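Spike protein P1 (Pseudoalteromonas phage pm2, PDB 2VVE) binds the host-cell receptor as the spike at the fivefold vertices of the virion, its C-terminal part carrying the receptor-binding activity. Local coordinates at residues 136-139 / 140-144. Residues are numbered along the deposited sequence; the frame is centred on the assembly and turned at random.
Sequences RHKS and KGVDG
Val-142 folds back on Lys-138 and Ser-139 where the chain reverses direction just beyond strand 129-137. Its CG2 methyl carries most of the packing, lying 3.4 Å from Lys-138 O and 4.0 Å from Lys-138 CG, so one branch covers both the carbonyl and the start of the lysine stem. CG1 stands anti to the backbone N (chi1 -180°), which leaves CG2 beside that nitrogen and facing the preceding residues. The Lys-138 stem is extended through chi3 and bends at chi4 (-71°); this brings NZ to 4.0 Å from Val-142 CG2 and to 3.9 Å from Lys-140 O, too long for a hydrogen bond. The backbone closes the turn with a hydrogen bond of 3.0 Å from Val-142 N to Ser-139 O. Ser-139 to Val-142 form a type II beta turn, with Gly-141 at its third position, where the positive phi of 75° suits glycine. A second backbone bond, Gly-144 N to Gly-141 O at 3.1 Å, follows directly on the first. The loop joins two antiparallel sheets, one holding strand 129-137 and the other strand 151-160; the 1-4-2-3 strand order of the first (88-91, 229-236, 129-137, 189-195) is consistent with a jelly roll. This is a surface turn that Ser-139 enters from the buried side: its OG is hydrogen-bonded to His-181 N, and its side chain also touches Ile-151 and Leu-145. That side chain lies about 9 Å from the calcium ion, which is bound by Ser-150, Asp-212 and Asp-214. Lys-140 sends its amino group away from the turn to Asp-147 O. Beyond Val-142, Asp-143 OD2 pairs with Arg-96 in a salt bridge and is hydrogen-bonded to His-221 NE2.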
loop_
_atom_site.group_PDB
_atom_site.type_symbol
_atom_site.label_atom_id
_atom_site.label_comp_id
_atom_site.label_asym_id
_atom_site.label_seq_id
_atom_site.Cartn_x
_atom_site.Cartn_y
_atom_site.Cartn_z
ATOM N N ARG A 136 29.238 13.545 29.574
ATOM C CA ARG A 136 29.770 13.333 30.912
ATOM C C ARG A 136 31.012 12.456 30.856
ATOM O O ARG A 136 30.963 11.296 30.424
ATOM C CB ARG A 136 28.702 12.715 31.830
ATOM C CG ARG A 136 29.161 12.517 33.284
ATOM C CD ARG A 136 28.025 12.078 34.160
ATOM N NE ARG A 136 26.949 13.060 34.137
ATOM C CZ ARG A 136 25.688 12.794 34.456
ATOM N NH1 ARG A 136 25.336 11.568 34.828
ATOM N NH2 ARG A 136 24.779 13.760 34.387
ATOM N N HIS A 137 32.123 13.020 31.305
ATOM C CA HIS A 137 33.357 12.267 31.471
ATOM C C HIS A 137 33.551 11.908 32.944
ATOM O O HIS A 137 33.438 12.761 33.823
ATOM C CB HIS A 137 34.544 13.076 30.941
ATOM C CG HIS A 137 34.311 13.656 29.580
ATOM N ND1 HIS A 137 34.323 12.887 28.437
ATOM C CD2 HIS A 137 34.078 14.929 29.177
ATOM C CE1 HIS A 137 34.095 13.660 27.387
ATOM N NE2 HIS A 137 33.950 14.905 27.807
ATOM N N LYS A 138 33.807 10.635 33.208
ATOM C CA LYS A 138 34.085 10.174 34.572
ATOM C C LYS A 138 35.164 9.105 34.514
ATOM O O LYS A 138 34.972 8.058 33.883
ATOM C CB LYS A 138 32.802 9.641 35.230
ATOM C CG LYS A 138 32.931 9.271 36.704
ATOM C CD LYS A 138 31.572 8.842 37.262
ATOM C CE LYS A 138 31.604 8.632 38.767
ATOM N NZ LYS A 138 32.378 7.423 39.158
ATOM N N SER A 139 36.301 9.389 35.153
ATOM C CA SER A 139 37.453 8.490 35.141
ATOM C C SER A 139 37.854 7.979 36.529
ATOM O O SER A 139 38.349 6.859 36.647
ATOM C CB SER A 139 38.650 9.135 34.426
ATOM O OG SER A 139 39.124 10.289 35.101
ATOM N N LYS A 140 37.638 8.799 37.565
ATOM C CA LYS A 140 38.029 8.471 38.951
ATOM C C LYS A 140 37.440 7.148 39.439
ATOM O O LYS A 140 36.236 7.043 39.670
ATOM C CB LYS A 140 37.632 9.593 39.919
ATOM C CG LYS A 140 38.348 10.920 39.681
ATOM C CD LYS A 140 37.878 11.987 40.672
ATOM C CE LYS A 140 38.783 13.215 40.662
ATOM N NZ LYS A 140 40.034 12.989 41.458
ATOM N N GLY A 141 38.301 6.143 39.590
ATOM C CA GLY A 141 37.882 4.822 40.056
ATOM C C GLY A 141 37.137 3.959 39.045
ATOM O O GLY A 141 36.746 2.835 39.362
ATOM N N VAL A 142 36.942 4.465 37.828
ATOM C CA VAL A 142 36.175 3.738 36.820
ATOM C C VAL A 142 37.019 2.614 36.228
ATOM O O VAL A 142 38.133 2.854 35.758
ATOM C CB VAL A 142 35.610 4.673 35.718
ATOM C CG1 VAL A 142 34.816 3.878 34.688
ATOM C CG2 VAL A 142 34.725 5.752 36.344
ATOM N N ASP A 143 36.479 1.391 36.274
ATOM C CA ASP A 143 37.212 0.170 35.899
ATOM C C ASP A 143 38.465 -0.009 36.771
ATOM O O ASP A 143 39.368 -0.791 36.447
ATOM C CB ASP A 143 37.569 0.173 34.401
ATOM C CG ASP A 143 36.342 0.130 33.498
ATOM O OD1 ASP A 143 35.212 -0.105 33.996
ATOM O OD2 ASP A 143 36.512 0.332 32.276
ATOM N N GLY A 144 38.507 0.723 37.883
ATOM C CA GLY A 144 39.629 0.665 38.815
ATOM C C GLY A 144 40.767 1.621 38.508
ATOM O O GLY A 144 41.841 1.503 39.094
#